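Local coordinates for protein xylulokinase (Brucella ovis, PDB 5VM1) that probably phosphorylates D-xylulose to D-xylulose 5-phosphate at the expense of ATP, as a member of the FGGY family of carbohydrate kinases, at residues K162-T170 / I236-N244; A248-P256 / P450-Q458. All blocks are in the same frame, centred on the assembly; numbering follows the deposited sequence.

Contact 1 (K162-T170 / I236-N244)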
loop_
_atom_site.group_PDB
_atom_site.type_symbol
_atom_site.label_atom_id
_atom_site.label_comp_id
_atom_site.label_asym_id
_atom_site.label_seq_id
_atom_site.Cartn_x
_atom_site.Cartn_y
_atom_site.Cartn_z
ATOM N N LYS A 162 -5.105 10.796 5.467
ATOM C CA LYS A 162 -6.182 10.302 6.319
ATOM C C LYS A 162 -6.235 11.067 7.635
ATOM O O LYS A 162 -7.300 11.151 8.259
ATOM C CB LYS A 162 -6.057 8.794 6.571
ATOM C CG LYS A 162 -5.167 8.406 7.723
ATOM C CD LYS A 162 -5.336 6.946 8.057
ATOM C CE LYS A 162 -4.538 6.576 9.297
ATOM N NZ LYS A 162 -3.267 7.366 9.431
ATOM N N ASP A 163 -5.089 11.595 8.082
ATOM C CA ASP A 163 -5.032 12.367 9.311
ATOM C C ASP A 163 -5.565 13.794 9.127
ATOM O O ASP A 163 -5.963 14.426 10.108
ATOM C CB ASP A 163 -3.607 12.337 9.873
ATOM C CG ASP A 163 -3.077 10.890 10.105
ATOM O OD1 ASP A 163 -3.857 9.985 10.501
ATOM O OD2 ASP A 163 -1.859 10.665 9.926
ATOM N N TYR A 164 -5.524 14.348 7.913
ATOM C CA TYR A 164 -6.254 15.592 7.662
ATOM C C TYR A 164 -7.753 15.346 7.702
ATOM O O TYR A 164 -8.540 16.227 8.081
ATOM C CB TYR A 164 -5.891 16.212 6.308
ATOM C CG TYR A 164 -6.601 17.538 6.078
ATOM C CD1 TYR A 164 -6.076 18.728 6.589
ATOM C CD2 TYR A 164 -7.796 17.604 5.386
ATOM C CE1 TYR A 164 -6.721 19.949 6.398
ATOM C CE2 TYR A 164 -8.460 18.836 5.183
ATOM C CZ TYR A 164 -7.920 19.998 5.695
ATOM O OH TYR A 164 -8.559 21.212 5.509
ATOM N N LEU A 165 -8.172 14.201 7.176
ATOM C CA LEU A 165 -9.567 13.836 7.271
ATOM C C LEU A 165 -9.979 13.673 8.738
ATOM O O LEU A 165 -11.074 14.092 9.134
ATOM C CB LEU A 165 -9.803 12.580 6.438
ATOM C CG LEU A 165 -11.229 12.309 5.949
ATOM C CD1 LEU A 165 -11.751 13.363 4.974
ATOM C CD2 LEU A 165 -11.263 10.937 5.328
ATOM N N ARG A 166 -9.097 13.096 9.567
ATOM C CA ARG A 166 -9.389 12.961 10.990
ATOM C C ARG A 166 -9.476 14.328 11.660
ATOM O O ARG A 166 -10.219 14.499 12.640
ATOM C CB ARG A 166 -8.337 12.083 11.686
ATOM C CG ARG A 166 -8.576 11.881 13.207
ATOM C CD ARG A 166 -7.282 11.804 14.010
ATOM N NE ARG A 166 -6.362 10.848 13.397
ATOM C CZ ARG A 166 -6.513 9.521 13.400
ATOM N NH1 ARG A 166 -5.608 8.761 12.789
ATOM N NH2 ARG A 166 -7.544 8.947 14.009
ATOM N N LEU A 167 -8.680 15.294 11.185
ATOM C CA LEU A 167 -8.740 16.644 11.732
ATOM C C LEU A 167 -10.103 17.255 11.478
ATOM O O LEU A 167 -10.677 17.903 12.359
ATOM C CB LEU A 167 -7.661 17.521 11.105
ATOM C CG LEU A 167 -7.621 18.989 11.527
ATOM C CD1 LEU A 167 -7.313 19.142 13.010
ATOM C CD2 LEU A 167 -6.630 19.749 10.677
ATOM N N TRP A 168 -10.642 17.039 10.277
ATOM C CA TRP A 168 -12.003 17.458 9.963
ATOM C C TRP A 168 -13.039 16.697 10.807
ATOM O O TRP A 168 -14.037 17.278 11.240
ATOM C CB TRP A 168 -12.240 17.293 8.458
ATOM C CG TRP A 168 -13.667 17.417 8.050
ATOM C CD1 TRP A 168 -14.453 18.509 8.171
ATOM C CD2 TRP A 168 -14.501 16.374 7.504
ATOM N NE1 TRP A 168 -15.725 18.228 7.715
ATOM C CE2 TRP A 168 -15.779 16.925 7.302
ATOM C CE3 TRP A 168 -14.284 15.034 7.164
ATOM C CZ2 TRP A 168 -16.840 16.188 6.771
ATOM C CZ3 TRP A 168 -15.347 14.301 6.628
ATOM C CH2 TRP A 168 -16.601 14.881 6.437
ATOM N N LEU A 169 -12.832 15.393 11.025
ATOM C CA LEU A 169 -13.803 14.568 11.748
ATOM C C LEU A 169 -13.778 14.827 13.256
ATOM O O LEU A 169 -14.835 14.925 13.889
ATOM C CB LEU A 169 -13.513 13.095 11.460
ATOM C CG LEU A 169 -13.835 12.568 10.056
ATOM C CD1 LEU A 169 -13.330 11.136 9.894
ATOM C CD2 LEU A 169 -15.341 12.622 9.833
ATOM N N THR A 170 -12.586 14.935 13.854
ATOM C CA THR A 170 -12.439 14.970 15.304
ATOM C C THR A 170 -11.909 16.279 15.847
ATOM O O THR A 170 -12.077 16.536 17.040
ATOM C CB THR A 170 -11.470 13.880 15.802
ATOM O OG1 THR A 170 -10.130 14.227 15.420
ATOM C CG2 THR A 170 -11.837 12.514 15.269
ATOM N N ILE A 236 -16.420 7.040 18.509
ATOM C CA ILE A 236 -14.965 6.967 18.607
ATOM C C ILE A 236 -14.380 6.855 17.203
ATOM O O ILE A 236 -14.949 6.178 16.335
ATOM C CB ILE A 236 -14.551 5.761 19.478
ATOM C CG1 ILE A 236 -14.622 6.083 20.973
ATOM C CG2 ILE A 236 -13.167 5.228 19.087
ATOM C CD1 ILE A 236 -14.753 4.828 21.855
ATOM N N VAL A 237 -13.273 7.560 16.952
ATOM C CA VAL A 237 -12.517 7.438 15.703
ATOM C C VAL A 237 -11.215 6.684 15.971
ATOM O O VAL A 237 -10.452 7.048 16.875
ATOM C CB VAL A 237 -12.231 8.803 15.052
ATOM C CG1 VAL A 237 -11.546 8.595 13.717
ATOM C CG2 VAL A 237 -13.521 9.566 14.832
ATOM N N ALA A 238 -10.963 5.638 15.182
ATOM C CA ALA A 238 -9.782 4.812 15.377
ATOM C C ALA A 238 -8.527 5.503 14.841
ATOM O O ALA A 238 -8.581 6.512 14.127
ATOM C CB ALA A 238 -9.953 3.453 14.710
ATOM N N GLY A 239 -7.375 4.956 15.231
ATOM C CA GLY A 239 -6.128 5.448 14.686
ATOM C C GLY A 239 -6.061 5.281 13.182
ATOM O O GLY A 239 -5.597 6.172 12.465
ATOM N N GLY A 240 -6.545 4.153 12.687
ATOM C CA GLY A 240 -6.533 3.901 11.270
ATOM C C GLY A 240 -5.211 3.310 10.813
ATOM O O GLY A 240 -4.419 2.790 11.587
ATOM N N ALA A 241 -4.968 3.410 9.520
ATOM C CA ALA A 241 -3.727 2.866 9.004
ATOM C C ALA A 241 -3.485 3.482 7.641
ATOM O O ALA A 241 -4.385 4.077 7.048
ATOM C CB ALA A 241 -3.789 1.336 8.939
ATOM N N GLY A 242 -2.253 3.350 7.150
ATOM C CA GLY A 242 -2.036 3.562 5.735
ATOM C C GLY A 242 -2.695 2.455 4.935
ATOM O O GLY A 242 -3.002 1.381 5.467
ATOM N N ASP A 243 -2.898 2.710 3.633
ATOM C CA ASP A 243 -3.739 1.807 2.839
ATOM C C ASP A 243 -3.171 0.391 2.818
ATOM O O ASP A 243 -3.931 -0.583 2.855
ATOM C CB ASP A 243 -3.954 2.311 1.410
ATOM C CG ASP A 243 -2.662 2.604 0.682
ATOM O OD1 ASP A 243 -1.591 2.331 1.252
ATOM O OD2 ASP A 243 -2.722 3.088 -0.475
ATOM N N ASN A 244 -1.846 0.248 2.785
ATOM C CA ASN A 244 -1.291 -1.101 2.770
ATOM C C ASN A 244 -1.612 -1.839 4.062
ATOM O O ASN A 244 -2.194 -2.926 4.032
ATOM C CB ASN A 244 0.203 -1.046 2.507
ATOM C CG ASN A 244 0.514 -0.703 1.072
ATOM O OD1 ASN A 244 0.755 0.458 0.733
ATOM N ND2 ASN A 244 0.550 -1.722 0.221
#
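Two consecutive backbone carbonyls at the break in strand 236-242 are held by one guanidinium: Arg166 NH1 reaches Gly239 O at 2.6 Å, nearly straight (165° at the hydrogen), and Arg166 NH2 reaches Ala238 O, also at 2.6 Å. Both oxygens lie at the guanidinium's edge and close to its plane, a fit that suits arginine, whose flat end carries parallel N-H groups. With CG anti to the backbone N (chi1 -180°) and bends farther out, the chain carries this edge from the helix across to the strand. Asp163 steadies it: its OD1 accepts from Arg166 NH1 at 3.1 Å and from Lys162 NZ at 2.9 Å, the two donors coming from opposite faces of the carboxylate. Lys162 NZ also forms salt bridges to Asp176 and Asp179, while its alkyl chain lies on the backbone, CD 3.2 Å from Ala241 O and CE against Gly240, where the absence of a side chain gives it room. In the actin-like ATPase fold of this family, segment 162-170 of helix 161-170 runs antiparallel to strand 236-238 (174°) beside the six-stranded sheet. Beyond the break, Gly242 occupies the N-cap position of helix 243-251, whose first residue, Asp243, is the predicted proton acceptor. At the other end of the contact the methyls Thr170 CG2 and Val237 CG2 meet at 3.4 Å, while Thr170 OG1 turns back to Arg166 O within its own helix.

Contact 2 (A248-P256 / P450-Q458)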
loop_
_atom_site.group_PDB
_atom_site.type_symbol
_atom_site.label_atom_id
_atom_site.label_comp_id
_atom_site.label_asym_id
_atom_site.label_seq_id
_atom_site.Cartn_x
_atom_site.Cartn_y
_atom_site.Cartn_z
ATOM N N ALA A 248 -4.187 -4.950 4.722
ATOM C CA ALA A 248 -3.776 -6.166 5.422
ATOM C C ALA A 248 -4.690 -6.488 6.604
ATOM O O ALA A 248 -4.988 -7.663 6.853
ATOM C CB ALA A 248 -2.330 -6.030 5.897
ATOM N N CYS A 249 -5.159 -5.462 7.333
ATOM C CA CYS A 249 -6.162 -5.689 8.374
ATOM C C CYS A 249 -7.463 -6.198 7.788
ATOM O O CYS A 249 -8.125 -7.045 8.384
ATOM C CB CYS A 249 -6.442 -4.413 9.165
ATOM S SG CYS A 249 -5.151 -3.896 10.294
ATOM N N GLY A 250 -7.844 -5.704 6.609
ATOM C CA GLY A 250 -9.027 -6.238 5.954
ATOM C C GLY A 250 -8.853 -7.681 5.525
ATOM O O GLY A 250 -9.820 -8.443 5.492
ATOM N N MET A 251 -7.627 -8.077 5.204
ATOM C CA MET A 251 -7.342 -9.407 4.696
ATOM C C MET A 251 -6.999 -10.420 5.777
ATOM O O MET A 251 -6.922 -11.613 5.469
ATOM C CB MET A 251 -6.162 -9.353 3.736
ATOM C CG MET A 251 -6.170 -10.498 2.765
ATOM S SD MET A 251 -7.005 -9.876 1.328
ATOM C CE MET A 251 -5.848 -8.496 1.044
ATOM N N GLY A 252 -6.806 -9.991 7.024
ATOM C CA GLY A 252 -6.335 -10.886 8.064
ATOM C C GLY A 252 -4.838 -11.104 8.073
ATOM O O GLY A 252 -4.363 -12.034 8.742
ATOM N N THR A 253 -4.072 -10.279 7.363
ATOM C CA THR A 253 -2.625 -10.449 7.307
ATOM C C THR A 253 -1.960 -9.640 8.426
ATOM O O THR A 253 -1.404 -8.567 8.221
ATOM C CB THR A 253 -2.109 -10.037 5.940
ATOM O OG1 THR A 253 -2.955 -10.604 4.945
ATOM C CG2 THR A 253 -0.714 -10.549 5.755
ATOM N N VAL A 254 -2.056 -10.171 9.643
ATOM C CA VAL A 254 -1.540 -9.474 10.815
ATOM C C VAL A 254 -0.656 -10.376 11.682
ATOM O O VAL A 254 0.067 -9.886 12.559
ATOM C CB VAL A 254 -2.702 -8.884 11.629
ATOM C CG1 VAL A 254 -3.458 -7.879 10.808
ATOM C CG2 VAL A 254 -3.632 -9.981 12.063
ATOM N N LYS A 255 -0.698 -11.763 11.442
ATOM C CA LYS A 255 0.186 -12.600 12.268
ATOM C C LYS A 255 1.506 -12.869 11.562
ATOM O O LYS A 255 1.565 -12.858 10.329
ATOM C CB LYS A 255 -0.470 -13.943 12.595
ATOM C CG LYS A 255 -1.639 -13.868 13.576
ATOM C CD LYS A 255 -2.008 -15.237 14.133
ATOM C CE LYS A 255 -2.760 -16.112 13.137
ATOM N NZ LYS A 255 -3.387 -17.295 13.852
ATOM N N PRO A 256 2.584 -13.077 12.322
ATOM C CA PRO A 256 3.899 -13.276 11.697
ATOM C C PRO A 256 3.924 -14.422 10.697
ATOM O O PRO A 256 3.438 -15.530 10.959
ATOM C CB PRO A 256 4.823 -13.542 12.889
ATOM C CG PRO A 256 4.182 -12.863 14.022
ATOM C CD PRO A 256 2.704 -12.751 13.748
ATOM N N PRO A 450 -7.379 -6.773 18.828
ATOM C CA PRO A 450 -7.393 -6.581 17.371
ATOM C C PRO A 450 -7.091 -7.854 16.598
ATOM O O PRO A 450 -7.554 -7.987 15.459
ATOM C CB PRO A 450 -6.342 -5.476 17.144
ATOM C CG PRO A 450 -5.431 -5.578 18.299
ATOM C CD PRO A 450 -6.286 -6.018 19.469
ATOM N N PHE A 451 -6.363 -8.812 17.181
ATOM C CA PHE A 451 -6.071 -10.043 16.449
ATOM C C PHE A 451 -7.279 -10.963 16.365
ATOM O O PHE A 451 -7.342 -11.797 15.455
ATOM C CB PHE A 451 -4.885 -10.798 17.054
ATOM C CG PHE A 451 -3.560 -10.154 16.785
ATOM C CD1 PHE A 451 -3.025 -10.149 15.507
ATOM C CD2 PHE A 451 -2.843 -9.555 17.802
ATOM C CE1 PHE A 451 -1.786 -9.553 15.244
ATOM C CE2 PHE A 451 -1.611 -8.959 17.545
ATOM C CZ PHE A 451 -1.085 -8.963 16.258
ATOM N N THR A 452 -8.246 -10.828 17.269
ATOM C CA THR A 452 -9.459 -11.618 17.117
ATOM C C THR A 452 -10.428 -11.001 16.119
ATOM O O THR A 452 -11.314 -11.697 15.631
ATOM C CB THR A 452 -10.166 -11.831 18.471
ATOM O OG1 THR A 452 -10.774 -10.617 18.935
ATOM C CG2 THR A 452 -9.165 -12.294 19.498
ATOM N N ILE A 453 -10.255 -9.741 15.754
ATOM C CA ILE A 453 -11.162 -9.099 14.804
ATOM C C ILE A 453 -10.680 -9.263 13.366
ATOM O O ILE A 453 -11.453 -9.614 12.475
ATOM C CB ILE A 453 -11.339 -7.613 15.184
ATOM C CG1 ILE A 453 -11.891 -7.511 16.605
ATOM C CG2 ILE A 453 -12.262 -6.930 14.216
ATOM C CD1 ILE A 453 -13.100 -8.375 16.857
ATOM N N CYS A 454 -9.393 -9.029 13.121
ATOM C CA CYS A 454 -8.821 -9.037 11.776
ATOM C C CYS A 454 -8.522 -10.468 11.326
ATOM O O CYS A 454 -7.375 -10.905 11.229
ATOM C CB CYS A 454 -7.568 -8.182 11.745
ATOM S SG CYS A 454 -7.858 -6.448 12.123
ATOM N N THR A 455 -9.603 -11.193 10.981
ATOM C CA THR A 455 -9.574 -12.586 10.558
ATOM C C THR A 455 -9.410 -12.682 9.043
ATOM O O THR A 455 -9.754 -11.747 8.305
ATOM C CB THR A 455 -10.867 -13.310 10.981
ATOM O OG1 THR A 455 -12.014 -12.677 10.401
ATOM C CG2 THR A 455 -11.039 -13.337 12.516
ATOM N N PRO A 456 -8.847 -13.777 8.536
ATOM C CA PRO A 456 -8.768 -13.944 7.079
ATOM C C PRO A 456 -10.150 -14.185 6.503
ATOM O O PRO A 456 -11.068 -14.628 7.217
ATOM C CB PRO A 456 -7.865 -15.178 6.910
ATOM C CG PRO A 456 -7.991 -15.927 8.212
ATOM C CD PRO A 456 -8.189 -14.868 9.277
ATOM N N PRO A 457 -10.366 -13.859 5.238
ATOM C CA PRO A 457 -11.664 -14.143 4.615
ATOM C C PRO A 457 -11.772 -15.614 4.261
ATOM O O PRO A 457 -10.807 -16.367 4.323
ATOM C CB PRO A 457 -11.662 -13.264 3.362
ATOM C CG PRO A 457 -10.200 -13.070 3.054
ATOM C CD PRO A 457 -9.506 -13.023 4.380
ATOM N N GLN A 458 -12.979 -16.029 3.926
ATOM C CA GLN A 458 -13.129 -17.400 3.462
ATOM C C GLN A 458 -12.449 -17.572 2.101
ATOM O O GLN A 458 -12.479 -16.684 1.243
ATOM C CB GLN A 458 -14.601 -17.801 3.405
ATOM C CG GLN A 458 -15.164 -18.076 4.790
ATOM C CD GLN A 458 -16.589 -18.553 4.769
ATOM O OE1 GLN A 458 -17.347 -18.236 3.849
ATOM N NE2 GLN A 458 -16.969 -19.325 5.780
#
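Gly252 lies directly against the backbone of 454-456, its CA 3.3 Å from Cys454 O in a CA-H...O contact. Having no side chain, it lets the two chains come this close, and it tolerates the positive phi (82°) with which the chain leaves helix 243-251. A reciprocal contact comes from the helix end: Met251 O receives the CA-H of Pro456 at 3.4 Å and also faces Pro457 CD. Proline suits position 457, where a CD methylene stands in place of an N-H beside Met251 O; both prolines keep this stretch extended. On the other flank, Val254 CG2 touches Phe451 CD1 at 3.5 Å, and Val254 O approaches the edge of the same ring, near its plane, at CE1. With CG of Phe451 anti to the carbonyl carbon (chi1 -73°) the ring is carried across to Val254, which it meets through CD1 and CE1. Between these flanks the small Cys454 packs against the last turn of the helix, its SG 3.9 Å from Cys249 CB; the two sulfurs pass without a disulfide.

Farther out, Arg439 of helix 433-446 donates through NH1 to both Cys249 O and Thr455 O, bridging the two segments. Ile443 of that helix backs Cys454, and Leu291 packs on Phe451. Segment 450-458 leads from the short helix 450-453 to strand 459-463 at the border of the seven-stranded sheet. No conventional hydrogen bond passes directly between the segments, so their junction depends on shape, apolar contact and CA-H...O contacts, with Arg439 supplying a polar tie.

The two contacts have centres about 20 Å apart, and the segments of both include part of helix 243-251: its first two residues close segment 236-244 without touching 162-170, and its last turn takes part in contact 2. They come in series along the chain: contact 1 joins helix 161-170 to a strand of the six-stranded sheet, and contact 2 opens a few residues later, its second segment, 450-458, lying far on near strand 459-463 of the seven-stranded sheet. The helix thus passes from one sheet system toward the other, as expected for a kinase built from two actin-like domains. Asp243, the predicted proton acceptor, begins this helix, directly after the strand and loop of contact 1.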